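Lantibiotic dehydratase (Microbispora corallina, PDB 5EHK) probably uses glutamyl-tRNA to dehydrate serine and threonine residues of a precursor peptide during biosynthesis of the lantibiotic NAI-107. Local coordinates at residues 186-191 with 264-269; 212-217 with 277-282. All blocks are in the same frame, centred on the assembly; numbering follows the deposited sequence.

How the contacts relate
Along the chain the segments alternate: 186-191, 212-217, 264-269, 277-282. Contacts 1 and 2 therefore interlock in sequence, and both use helix 267-278, one at its start and the other around its far end. Their centres are 19 Å apart and their nearest atoms about 6 Å, so they do not touch. Contact 1 lies on the surface, far from the middle of the chain, whereas contact 2 is partly buried. Helices 235-243, 250-260 and 267-278, with the short strands near them, resemble the winged helix-turn-helix domain that binds the leader peptide in related dehydratases. The two contacts thus tie both ends of one helix to earlier parts of the N-terminal region.

Contact 1 of 2, residues 186-191 with 264-269; sequences RDRVLL and PADRVT
Arg188 lies across Thr269, joining the short helix 188-191 to the first turn of helix 267-278. With helix 250-260 the latter resembles a helix-turn-helix unit, as in the peptide-binding domain of related dehydratases. The closer-packed part is aliphatic: Arg188 CB meets Thr269 CG2 at 3.7 Å, and the same methyl lies 3.8 Å from Arg188 O. Thr269 turns CG2 opposite its backbone N, with OG1 beside that nitrogen. A short beta-branched residue suits this spot: its methyl meets Arg188 CB on one helix while the side chain also touches Ala254 of helix 250-260. Behind Arg188, Asp187 occupies the N-cap position, and its OD1 is hydrogen-bonded to Ser317 N, just before helix 318-339, and to Ser320 OG in that helix's first turn.

Towards solvent the contact becomes loose and ionic. From CG to NE the Arg188 chain is fully extended, which carries the charge past Thr269 to the exposed Asp266. The two side chains cross at about a right angle, and the guanidinium and carboxylate planes are 36° apart. OD1 of Asp266 sits at the guanidinium edge, near its plane, 3.6 Å from Arg188 NH1 in a long salt bridge.

Contact 2 of 2, residues 212-217 with 277-282; sequences DCPSAL and AQELLI
Glu279 reaches across to the backbone of Ser215, and the one hydrogen bond between the segments is Ser215 N to Glu279 OE1, 2.8 Å long. At an N-H...O angle of 128° it is bent and weak. A glutamate suits the place because its length brings an acceptor to the Ser215 N-H, although Ser215 O, another acceptor, lies 3.3 Å from OE1. The charge has a second, weak partner in a long ion pair between OE2 and Arg286 NH1, which would partly offset the cost of burying it.

Backbone geometry sets the direction. Glu279 is the first residue to leave helical angles after helix 267-278, with phi at +67°, and the chain turns there into strand 281-283, an edge of the three-stranded antiparallel sheet of a probable winged helix-turn-helix domain. Backbone hydrogen bonds pair Leu280 with His199 and Ile282 with Gln197. Beyond CG the Glu279 chain is extended, with chi2 at -178°, towards the loop after strand 208-212.

Non-bonded neighbours line the carboxylate: CB of Pro214 lies near OE1 and CB of Ser215 near OE2. The Glu279 side chain also touches Leu211. At the start of the loop, Asp212 OD1 forms a salt bridge with Arg829 NH1 of the second subunit.

Contact 1 of 2, residues 186-191 with 264-269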
loop_
_atom_site.group_PDB
_atom_site.type_symbol
_atom_site.label_atom_id
_atom_site.label_comp_id
_atom_site.label_asym_id
_atom_site.label_seq_id
_atom_site.Cartn_x
_atom_site.Cartn_y
_atom_site.Cartn_z
ATOM N N ARG A 186 42.924 6.092 25.028
ATOM C CA ARG A 186 43.663 4.876 25.353
ATOM C C ARG A 186 44.673 5.126 26.484
ATOM O O ARG A 186 45.152 4.197 27.127
ATOM C CB ARG A 186 44.354 4.338 24.104
ATOM C CG ARG A 186 43.401 3.914 23.003
ATOM C CD ARG A 186 44.164 3.525 21.746
ATOM N NE ARG A 186 45.299 2.645 22.043
ATOM C CZ ARG A 186 46.078 2.071 21.126
ATOM N NH1 ARG A 186 45.849 2.268 19.829
ATOM N NH2 ARG A 186 47.091 1.302 21.511
ATOM N N ASP A 187 45.001 6.387 26.717
ATOM C CA ASP A 187 45.887 6.755 27.814
ATOM C C ASP A 187 45.171 6.601 29.160
ATOM O O ASP A 187 44.402 7.484 29.569
ATOM C CB ASP A 187 46.375 8.189 27.599
ATOM C CG ASP A 187 47.364 8.658 28.658
ATOM O OD1 ASP A 187 48.462 9.113 28.260
ATOM O OD2 ASP A 187 47.042 8.608 29.868
ATOM N N ARG A 188 45.443 5.499 29.858
ATOM C CA ARG A 188 44.737 5.202 31.106
ATOM C C ARG A 188 44.995 6.226 32.187
ATOM O O ARG A 188 44.184 6.379 33.106
ATOM C CB ARG A 188 45.102 3.829 31.650
ATOM C CG ARG A 188 44.878 2.686 30.700
ATOM C CD ARG A 188 45.100 1.381 31.417
ATOM N NE ARG A 188 44.931 0.252 30.517
ATOM C CZ ARG A 188 45.026 -1.019 30.892
ATOM N NH1 ARG A 188 45.273 -1.313 32.162
ATOM N NH2 ARG A 188 44.855 -1.995 30.004
ATOM N N VAL A 189 46.125 6.918 32.087
ATOM C CA VAL A 189 46.495 7.899 33.101
ATOM C C VAL A 189 45.819 9.240 32.831
ATOM O O VAL A 189 45.441 9.960 33.770
ATOM C CB VAL A 189 48.059 7.990 33.323
ATOM C CG1 VAL A 189 48.835 7.529 32.091
ATOM C CG2 VAL A 189 48.493 9.381 33.792
ATOM N N LEU A 190 45.654 9.568 31.551
ATOM C CA LEU A 190 44.876 10.750 31.184
ATOM C C LEU A 190 43.406 10.462 31.472
ATOM O O LEU A 190 42.705 11.292 32.053
ATOM C CB LEU A 190 45.090 11.131 29.714
ATOM C CG LEU A 190 44.246 12.257 29.092
ATOM C CD1 LEU A 190 44.391 13.567 29.849
ATOM C CD2 LEU A 190 44.593 12.450 27.613
ATOM N N LEU A 191 42.966 9.264 31.077
ATOM C CA LEU A 191 41.582 8.823 31.258
ATOM C C LEU A 191 41.027 9.066 32.666
ATOM O O LEU A 191 39.873 9.460 32.809
ATOM C CB LEU A 191 41.425 7.349 30.857
ATOM C CG LEU A 191 40.007 6.772 30.782
ATOM C CD1 LEU A 191 39.060 7.761 30.125
ATOM C CD2 LEU A 191 40.005 5.438 30.012
ATOM N N PRO A 264 42.383 -5.166 41.705
ATOM C CA PRO A 264 43.425 -4.211 41.310
ATOM C C PRO A 264 42.833 -2.903 40.768
ATOM O O PRO A 264 42.147 -2.930 39.740
ATOM C CB PRO A 264 44.143 -4.934 40.166
ATOM C CG PRO A 264 43.809 -6.393 40.315
ATOM C CD PRO A 264 42.761 -6.551 41.378
ATOM N N ALA A 265 43.153 -1.777 41.410
ATOM C CA ALA A 265 42.629 -0.463 41.024
ATOM C C ALA A 265 43.141 0.049 39.685
ATOM O O ALA A 265 43.022 1.233 39.409
ATOM C CB ALA A 265 42.913 0.576 42.113
ATOM N N ASP A 266 43.738 -0.829 38.881
ATOM C CA ASP A 266 44.231 -0.465 37.552
ATOM C C ASP A 266 43.680 -1.423 36.513
ATOM O O ASP A 266 43.444 -1.035 35.363
ATOM C CB ASP A 266 45.766 -0.460 37.486
ATOM C CG ASP A 266 46.306 -0.108 36.073
ATOM O OD1 ASP A 266 46.813 -1.015 35.364
ATOM O OD2 ASP A 266 46.213 1.078 35.669
ATOM N N ARG A 267 43.495 -2.682 36.915
ATOM C CA ARG A 267 42.869 -3.672 36.044
ATOM C C ARG A 267 41.459 -3.188 35.719
ATOM O O ARG A 267 40.943 -3.439 34.628
ATOM C CB ARG A 267 42.797 -5.038 36.725
ATOM C CG ARG A 267 42.285 -6.145 35.804
ATOM C CD ARG A 267 42.029 -7.438 36.556
ATOM N NE ARG A 267 43.238 -7.996 37.154
ATOM C CZ ARG A 267 43.237 -8.990 38.040
ATOM N NH1 ARG A 267 42.087 -9.521 38.446
ATOM N NH2 ARG A 267 44.383 -9.443 38.535
ATOM N N VAL A 268 40.861 -2.473 36.674
ATOM C CA VAL A 268 39.561 -1.854 36.507
ATOM C C VAL A 268 39.622 -0.681 35.537
ATOM O O VAL A 268 38.732 -0.502 34.710
ATOM C CB VAL A 268 39.010 -1.380 37.871
ATOM C CG1 VAL A 268 37.837 -0.413 37.703
ATOM C CG2 VAL A 268 38.619 -2.577 38.716
ATOM N N THR A 269 40.660 0.137 35.662
ATOM C CA THR A 269 40.857 1.264 34.750
ATOM C C THR A 269 41.025 0.796 33.300
ATOM O O THR A 269 40.593 1.481 32.368
ATOM C CB THR A 269 42.012 2.186 35.210
ATOM O OG1 THR A 269 41.581 2.947 36.347
ATOM C CG2 THR A 269 42.417 3.150 34.111
#

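Contact 2 of 2, residues 212-217 with 277-282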
loop_
_atom_site.group_PDB
_atom_site.type_symbol
_atom_site.label_atom_id
_atom_site.label_comp_id
_atom_site.label_asym_id
_atom_site.label_seq_id
_atom_site.Cartn_x
_atom_site.Cartn_y
_atom_site.Cartn_z
ATOM N N ASP A 212 23.029 -0.134 20.015
ATOM C CA ASP A 212 22.689 -0.114 18.598
ATOM C C ASP A 212 23.368 1.113 17.969
ATOM O O ASP A 212 23.342 2.206 18.538
ATOM C CB ASP A 212 21.165 -0.073 18.381
ATOM C CG ASP A 212 20.435 -1.264 19.031
ATOM O OD1 ASP A 212 20.902 -2.411 18.864
ATOM O OD2 ASP A 212 19.392 -1.058 19.712
ATOM N N CYS A 213 23.989 0.917 16.805
ATOM C CA CYS A 213 24.654 1.996 16.065
ATOM C C CYS A 213 25.703 2.783 16.858
ATOM O O CYS A 213 25.456 3.908 17.303
ATOM C CB CYS A 213 23.610 2.973 15.541
ATOM S SG CYS A 213 22.324 2.148 14.629
ATOM N N PRO A 214 26.890 2.205 17.027
ATOM C CA PRO A 214 27.926 3.073 17.590
ATOM C C PRO A 214 28.428 4.041 16.511
ATOM O O PRO A 214 28.205 3.790 15.322
ATOM C CB PRO A 214 29.020 2.082 18.000
ATOM C CG PRO A 214 28.847 0.917 17.062
ATOM C CD PRO A 214 27.372 0.845 16.724
ATOM N N SER A 215 29.117 5.103 16.926
ATOM C CA SER A 215 29.720 6.068 16.008
ATOM C C SER A 215 31.033 5.541 15.463
ATOM O O SER A 215 31.962 5.223 16.218
ATOM C CB SER A 215 29.957 7.420 16.698
ATOM O OG SER A 215 30.469 8.382 15.784
ATOM N N ALA A 216 31.097 5.452 14.141
ATOM C CA ALA A 216 32.289 4.987 13.451
ATOM C C ALA A 216 33.211 6.139 13.019
ATOM O O ALA A 216 33.996 5.978 12.082
ATOM C CB ALA A 216 31.885 4.136 12.232
ATOM N N LEU A 217 33.128 7.283 13.700
ATOM C CA LEU A 217 33.685 8.517 13.146
ATOM C C LEU A 217 35.201 8.557 12.929
ATOM O O LEU A 217 35.670 8.842 11.826
ATOM C CB LEU A 217 33.208 9.734 13.923
ATOM C CG LEU A 217 31.846 10.246 13.429
ATOM C CD1 LEU A 217 31.464 11.527 14.152
ATOM C CD2 LEU A 217 31.727 10.425 11.905
ATOM N N ALA A 277 36.342 2.485 24.624
ATOM C CA ALA A 277 36.709 2.137 23.261
ATOM C C ALA A 277 35.552 1.504 22.484
ATOM O O ALA A 277 35.511 1.584 21.258
ATOM C CB ALA A 277 37.904 1.213 23.258
ATOM N N GLN A 278 34.645 0.831 23.188
ATOM C CA GLN A 278 33.513 0.201 22.524
ATOM C C GLN A 278 32.355 1.163 22.473
ATOM O O GLN A 278 31.292 0.849 21.933
ATOM C CB GLN A 278 33.036 -1.033 23.281
ATOM C CG GLN A 278 34.050 -2.126 23.522
ATOM C CD GLN A 278 33.434 -3.284 24.304
ATOM O OE1 GLN A 278 32.660 -4.069 23.756
ATOM N NE2 GLN A 278 33.743 -3.362 25.602
ATOM N N GLU A 279 32.578 2.335 23.044
ATOM C CA GLU A 279 31.549 3.350 23.157
ATOM C C GLU A 279 30.420 2.946 24.092
ATOM O O GLU A 279 29.304 3.410 23.934
ATOM C CB GLU A 279 31.015 3.750 21.784
ATOM C CG GLU A 279 31.848 4.828 21.141
ATOM C CD GLU A 279 31.302 5.267 19.815
ATOM O OE1 GLU A 279 30.655 4.434 19.149
ATOM O OE2 GLU A 279 31.529 6.435 19.437
ATOM N N LEU A 280 30.706 2.059 25.043
ATOM C CA LEU A 280 29.785 1.797 26.139
ATOM C C LEU A 280 29.916 2.963 27.116
ATOM O O LEU A 280 29.011 3.241 27.902
ATOM C CB LEU A 280 30.137 0.492 26.854
ATOM C CG LEU A 280 29.992 -0.828 26.095
ATOM C CD1 LEU A 280 29.901 -1.984 27.059
ATOM C CD2 LEU A 280 28.788 -0.796 25.206
ATOM N N LEU A 281 31.067 3.628 27.082
ATOM C CA LEU A 281 31.262 4.861 27.833
ATOM C C LEU A 281 31.616 5.994 26.894
ATOM O O LEU A 281 32.056 5.763 25.771
ATOM C CB LEU A 281 32.336 4.720 28.904
ATOM C CG LEU A 281 31.976 3.900 30.132
ATOM C CD1 LEU A 281 33.239 3.559 30.910
ATOM C CD2 LEU A 281 31.007 4.680 30.991
ATOM N N ILE A 282 31.369 7.217 27.345
ATOM C CA ILE A 282 31.696 8.415 26.592
ATOM C C ILE A 282 32.558 9.295 27.479
ATOM O O ILE A 282 32.106 9.703 28.557
ATOM C CB ILE A 282 30.436 9.200 26.234
ATOM C CG1 ILE A 282 29.542 8.371 25.306
ATOM C CG2 ILE A 282 30.815 10.524 25.606
ATOM C CD1 ILE A 282 28.239 9.048 24.914
#